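Local coordinates for protein N-acetylgalactosaminyltransferase 7 (Homo sapiens, PDB 6IWR) that belongs to the polypeptide GalNAc-transferase family, which joins a GT-A glycosyltransferase domain to a ricin-type beta-trefoil lectin domain, at residues Arg165-Val170 with Ala180-Ile185; Arg424-Ala429 with Asn508-Ile513. All blocks are in the same frame, centred on the assembly; numbering follows the deposited sequence.

Contact 1: residues Arg165-Val170 with Ala180-Ile185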
loop_
_atom_site.group_PDB
_atom_site.type_symbol
_atom_site.label_atom_id
_atom_site.label_comp_id
_atom_site.label_asym_id
_atom_site.label_seq_id
_atom_site.Cartn_x
_atom_site.Cartn_y
_atom_site.Cartn_z
ATOM N N ARG A 165 17.158 -22.855 -11.639
ATOM C CA ARG A 165 16.014 -23.524 -12.251
ATOM C C ARG A 165 15.732 -22.954 -13.634
ATOM O O ARG A 165 15.333 -23.694 -14.543
ATOM C CB ARG A 165 14.781 -23.431 -11.353
ATOM C CG ARG A 165 13.536 -24.178 -11.884
ATOM C CD ARG A 165 12.593 -24.687 -10.749
ATOM N NE ARG A 165 12.367 -23.641 -9.757
ATOM C CZ ARG A 165 12.702 -23.703 -8.475
ATOM N NH1 ARG A 165 12.463 -22.648 -7.701
ATOM N NH2 ARG A 165 13.245 -24.799 -7.951
ATOM N N THR A 166 15.951 -21.646 -13.826
ATOM C CA THR A 166 15.848 -21.082 -15.168
ATOM C C THR A 166 16.749 -21.849 -16.126
ATOM O O THR A 166 16.306 -22.366 -17.160
ATOM C CB THR A 166 16.266 -19.615 -15.170
ATOM O OG1 THR A 166 15.654 -18.914 -14.084
ATOM C CG2 THR A 166 15.892 -18.960 -16.498
ATOM N N VAL A 167 18.033 -21.926 -15.759
ATOM C CA VAL A 167 19.036 -22.605 -16.563
ATOM C C VAL A 167 18.689 -24.079 -16.728
ATOM O O VAL A 167 18.693 -24.614 -17.846
ATOM C CB VAL A 167 20.432 -22.408 -15.935
ATOM C CG1 VAL A 167 21.463 -23.316 -16.613
ATOM C CG2 VAL A 167 20.867 -20.937 -16.051
ATOM N N HIS A 168 18.432 -24.773 -15.616
ATOM C CA HIS A 168 18.044 -26.177 -15.725
ATOM C C HIS A 168 16.883 -26.326 -16.698
ATOM O O HIS A 168 16.908 -27.169 -17.603
ATOM C CB HIS A 168 17.669 -26.755 -14.349
ATOM C CG HIS A 168 18.838 -27.267 -13.562
ATOM N ND1 HIS A 168 19.115 -28.611 -13.416
ATOM C CD2 HIS A 168 19.801 -26.612 -12.869
ATOM C CE1 HIS A 168 20.197 -28.760 -12.672
ATOM N NE2 HIS A 168 20.631 -27.563 -12.321
ATOM N N SER A 169 15.868 -25.480 -16.547
ATOM C CA SER A 169 14.706 -25.560 -17.417
ATOM C C SER A 169 15.106 -25.398 -18.882
ATOM O O SER A 169 14.663 -26.171 -19.737
ATOM C CB SER A 169 13.683 -24.520 -16.958
ATOM O OG SER A 169 13.324 -23.605 -17.965
ATOM N N VAL A 170 15.980 -24.430 -19.187
ATOM C CA VAL A 170 16.424 -24.214 -20.568
ATOM C C VAL A 170 17.183 -25.431 -21.088
ATOM O O VAL A 170 16.949 -25.905 -22.215
ATOM C CB VAL A 170 17.288 -22.945 -20.666
ATOM C CG1 VAL A 170 17.972 -22.887 -22.035
ATOM C CG2 VAL A 170 16.452 -21.703 -20.404
ATOM N N ALA A 180 23.497 -23.006 -28.399
ATOM C CA ALA A 180 24.920 -22.782 -28.613
ATOM C C ALA A 180 25.683 -22.523 -27.317
ATOM O O ALA A 180 26.881 -22.832 -27.243
ATOM C CB ALA A 180 25.116 -21.612 -29.575
ATOM N N GLU A 181 25.024 -21.951 -26.303
ATOM C CA GLU A 181 25.637 -21.509 -25.052
ATOM C C GLU A 181 24.561 -20.810 -24.232
ATOM O O GLU A 181 23.598 -20.267 -24.780
ATOM C CB GLU A 181 26.818 -20.548 -25.293
ATOM C CG GLU A 181 26.371 -19.201 -25.858
ATOM C CD GLU A 181 27.501 -18.211 -26.124
ATOM O OE1 GLU A 181 28.609 -18.402 -25.557
ATOM O OE2 GLU A 181 27.267 -17.239 -26.902
ATOM N N ILE A 182 24.730 -20.824 -22.915
ATOM C CA ILE A 182 23.900 -20.049 -22.009
ATOM C C ILE A 182 24.835 -19.075 -21.314
ATOM O O ILE A 182 25.705 -19.485 -20.535
ATOM C CB ILE A 182 23.154 -20.923 -20.991
ATOM C CG1 ILE A 182 22.184 -21.889 -21.708
ATOM C CG2 ILE A 182 22.423 -20.019 -19.996
ATOM C CD1 ILE A 182 21.502 -22.927 -20.783
ATOM N N VAL A 183 24.674 -17.792 -21.607
ATOM C CA VAL A 183 25.545 -16.744 -21.084
ATOM C C VAL A 183 24.824 -16.049 -19.936
ATOM O O VAL A 183 23.812 -15.371 -20.152
ATOM C CB VAL A 183 25.918 -15.740 -22.185
ATOM C CG1 VAL A 183 26.573 -14.491 -21.575
ATOM C CG2 VAL A 183 26.820 -16.389 -23.206
ATOM N N LEU A 184 25.323 -16.220 -18.715
ATOM C CA LEU A 184 24.793 -15.476 -17.580
ATOM C C LEU A 184 25.604 -14.198 -17.449
ATOM O O LEU A 184 26.836 -14.234 -17.525
ATOM C CB LEU A 184 24.852 -16.288 -16.285
ATOM C CG LEU A 184 24.400 -17.752 -16.290
ATOM C CD1 LEU A 184 24.753 -18.398 -14.953
ATOM C CD2 LEU A 184 22.900 -17.948 -16.615
ATOM N N ILE A 185 24.914 -13.071 -17.306
ATOM C CA ILE A 185 25.548 -11.769 -17.130
ATOM C C ILE A 185 25.276 -11.310 -15.707
ATOM O O ILE A 185 24.146 -10.934 -15.361
ATOM C CB ILE A 185 25.046 -10.725 -18.136
ATOM C CG1 ILE A 185 25.301 -11.174 -19.564
ATOM C CG2 ILE A 185 25.748 -9.398 -17.873
ATOM C CD1 ILE A 185 26.729 -11.084 -19.967
#
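Thr166 O is held twice, by Val170 N at 2.9 Å and weakly by Ser169 OG at 3.3 Å, in the helical turn that lays Val167 and Val170 on strand residues Ile182 and Leu184. This is the helix-to-strand half of the beta-alpha-beta crossover made by strand 149-155, helix 160-173 and strand 179-186 in the GT-A domain. The two segments run nearly antiparallel, at 172°, with axes 10.7 Å apart; the beta-branched valines keep two methyls close to the helix backbone, and the longer Ile182 and Leu184 reach across from the strand. Val167 and Val170 are about one turn apart, so both face the sheet; Ile182 and Leu184, two residues apart, face the helix. Ile182 is extended at chi2 (173°), carrying CD1 out to Val170 CG1 at 3.7 Å and on to Val167 CG1 at 4.2 Å. The Val170 and Ile182 side chains slide past one another in opposite directions, whereas Val167 meets both strand residues at a slant. On the opposite face of the strand Glu181 is a buried carboxylate, satisfied by Ser150, Leu233 N and Lys210. Val167 splits its methyls between the two strand residues: CG1 serves Ile182, while CG2 lies 3.7 Å from Leu184 CD2.

Contact 2: residues Arg424-Ala429 with Asn508-Ile513; sequences RPESQA and NQLFRI
Pro425 CG and CD both lie 4.0 Å from Arg512 CD, the two side chains crossing at about a right angle. The stiff ring suits this place just after helix 417-423, and the long arginine offers its methylenes to the ring, while its guanidinium group bonds through NH1 to Tyr522 O and, weakly, through NE to Ala422 O. Next to this pair Glu426 and Leu510 meet at a slant. The bend of Glu426 at chi2 (-94°) brings its carboxylate alongside Leu510, OE1 3.3 Å from CD2, in van der Waals contact and not a polar bond; Glu426 CB is 4.1 Å from the same methyl, which the branched end of the leucine supplies. The other oxygen, Glu426 OE2, makes a long salt bridge to Arg424 NE at 3.8 Å. Within 424-429, Ser427 ties the turn: its OG bonds to Arg424 O at 2.8 Å, in the carbonyl plane, and its N reaches the same oxygen. The compact Ser427 also packs against helix 400-412. No hydrogen bond joins the two segments; this is side-chain packing of a loop between helices 417-423 and 436-444 against the ricin-type beta-trefoil.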
loop_
_atom_site.group_PDB
_atom_site.type_symbol
_atom_site.label_atom_id
_atom_site.label_comp_id
_atom_site.label_asym_id
_atom_site.label_seq_id
_atom_site.Cartn_x
_atom_site.Cartn_y
_atom_site.Cartn_z
ATOM N N ARG A 424 2.538 13.894 -19.425
ATOM C CA ARG A 424 3.617 14.137 -18.465
ATOM C C ARG A 424 4.263 15.478 -18.786
ATOM O O ARG A 424 5.395 15.544 -19.285
ATOM C CB ARG A 424 4.641 12.994 -18.492
ATOM C CG ARG A 424 3.976 11.634 -18.470
ATOM C CD ARG A 424 4.969 10.478 -18.464
ATOM N NE ARG A 424 5.383 10.204 -17.092
ATOM C CZ ARG A 424 5.343 9.006 -16.524
ATOM N NH1 ARG A 424 4.941 7.943 -17.230
ATOM N NH2 ARG A 424 5.733 8.883 -15.260
ATOM N N PRO A 425 3.568 16.585 -18.507
ATOM C CA PRO A 425 4.190 17.887 -18.778
ATOM C C PRO A 425 5.442 18.068 -17.977
ATOM O O PRO A 425 6.349 18.761 -18.446
ATOM C CB PRO A 425 3.118 18.903 -18.370
ATOM C CG PRO A 425 2.005 18.088 -17.793
ATOM C CD PRO A 425 2.451 16.710 -17.560
ATOM N N GLU A 426 5.541 17.399 -16.816
ATOM C CA GLU A 426 6.695 17.580 -15.943
ATOM C C GLU A 426 7.988 17.166 -16.631
ATOM O O GLU A 426 9.080 17.486 -16.152
ATOM C CB GLU A 426 6.496 16.811 -14.618
ATOM C CG GLU A 426 6.620 15.291 -14.641
ATOM C CD GLU A 426 5.286 14.551 -14.824
ATOM O OE1 GLU A 426 4.236 15.218 -14.992
ATOM O OE2 GLU A 426 5.278 13.281 -14.809
ATOM N N SER A 427 7.891 16.457 -17.745
ATOM C CA SER A 427 9.067 15.976 -18.445
ATOM C C SER A 427 9.493 16.919 -19.545
ATOM O O SER A 427 10.580 16.745 -20.106
ATOM C CB SER A 427 8.804 14.592 -19.066
ATOM O OG SER A 427 7.924 14.688 -20.177
ATOM N N GLN A 428 8.641 17.885 -19.884
ATOM C CA GLN A 428 8.906 18.741 -21.031
ATOM C C GLN A 428 10.360 19.231 -21.035
ATOM O O GLN A 428 11.093 19.015 -22.008
ATOM C CB GLN A 428 7.914 19.918 -21.049
ATOM C CG GLN A 428 6.407 19.539 -20.921
ATOM C CD GLN A 428 5.463 20.459 -21.714
ATOM O OE1 GLN A 428 5.471 20.459 -22.951
ATOM N NE2 GLN A 428 4.650 21.244 -21.002
ATOM N N ALA A 429 10.809 19.856 -19.941
ATOM C CA ALA A 429 12.076 20.576 -19.966
ATOM C C ALA A 429 13.230 19.811 -19.325
ATOM O O ALA A 429 14.172 20.420 -18.799
ATOM C CB ALA A 429 11.900 21.931 -19.283
ATOM N N ASN A 508 3.097 13.944 -5.773
ATOM C CA ASN A 508 1.743 14.029 -5.250
ATOM C C ASN A 508 1.252 15.459 -5.054
ATOM O O ASN A 508 0.076 15.653 -4.708
ATOM C CB ASN A 508 1.645 13.289 -3.919
ATOM C CG ASN A 508 1.783 11.797 -4.059
ATOM O OD1 ASN A 508 1.863 11.109 -3.055
ATOM N ND2 ASN A 508 1.811 11.284 -5.289
ATOM N N GLN A 509 2.119 16.459 -5.234
ATOM C CA GLN A 509 1.711 17.856 -5.216
ATOM C C GLN A 509 1.668 18.454 -6.611
ATOM O O GLN A 509 1.721 19.682 -6.756
ATOM C CB GLN A 509 2.635 18.668 -4.322
ATOM C CG GLN A 509 2.423 18.407 -2.873
ATOM C CD GLN A 509 3.243 19.328 -2.006
ATOM O OE1 GLN A 509 4.003 20.169 -2.510
ATOM N NE2 GLN A 509 3.081 19.201 -0.695
ATOM N N LEU A 510 1.553 17.611 -7.635
ATOM C CA LEU A 510 1.552 18.024 -9.036
ATOM C C LEU A 510 0.211 17.684 -9.669
ATOM O O LEU A 510 -0.307 16.580 -9.475
ATOM C CB LEU A 510 2.663 17.316 -9.794
ATOM C CG LEU A 510 2.937 17.838 -11.190
ATOM C CD1 LEU A 510 4.064 18.856 -11.080
ATOM C CD2 LEU A 510 3.273 16.698 -12.166
ATOM N N PHE A 511 -0.346 18.624 -10.425
ATOM C CA PHE A 511 -1.616 18.402 -11.111
ATOM C C PHE A 511 -1.551 19.004 -12.507
ATOM O O PHE A 511 -0.659 19.793 -12.831
ATOM C CB PHE A 511 -2.785 18.985 -10.320
ATOM C CG PHE A 511 -2.949 18.367 -8.958
ATOM C CD1 PHE A 511 -2.234 18.860 -7.863
ATOM C CD2 PHE A 511 -3.795 17.274 -8.773
ATOM C CE1 PHE A 511 -2.371 18.278 -6.619
ATOM C CE2 PHE A 511 -3.933 16.690 -7.533
ATOM C CZ PHE A 511 -3.237 17.198 -6.454
ATOM N N ARG A 512 -2.484 18.596 -13.353
ATOM C CA ARG A 512 -2.649 19.246 -14.644
ATOM C C ARG A 512 -4.136 19.410 -14.900
ATOM O O ARG A 512 -4.951 18.586 -14.473
ATOM C CB ARG A 512 -1.979 18.469 -15.809
ATOM C CG ARG A 512 -2.346 17.009 -15.860
ATOM C CD ARG A 512 -1.368 16.195 -16.667
ATOM N NE ARG A 512 -2.099 15.416 -17.647
ATOM C CZ ARG A 512 -2.605 14.207 -17.419
ATOM N NH1 ARG A 512 -2.440 13.605 -16.227
ATOM N NH2 ARG A 512 -3.271 13.593 -18.396
ATOM N N ILE A 513 -4.489 20.497 -15.573
ATOM C CA ILE A 513 -5.861 20.740 -15.991
ATOM C C ILE A 513 -5.934 20.657 -17.508
ATOM O O ILE A 513 -5.130 21.273 -18.219
ATOM C CB ILE A 513 -6.395 22.091 -15.485
ATOM C CG1 ILE A 513 -7.919 22.093 -15.567
ATOM C CG2 ILE A 513 -5.899 23.203 -16.337
ATOM C CD1 ILE A 513 -8.508 23.366 -15.140
#

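In the fold
Contacts 1 and 2 lie on opposite sides of the chain's centre, each about 22 Å from it; their own centres are 43 Å apart and their nearest atoms about 27 Å apart. They come in series along the chain, contact 1 closing before contact 2 opens. Contact 1 is local, joining a helix to the next strand within the GT-A domain, whereas contact 2 spans 78 intervening residues to set a helix-connecting loop on the beta-trefoil. Contact 1 is buried and contact 2 partly buried; the touching residues of both meet through side-chain packing, without the manganese(II) ion of the model.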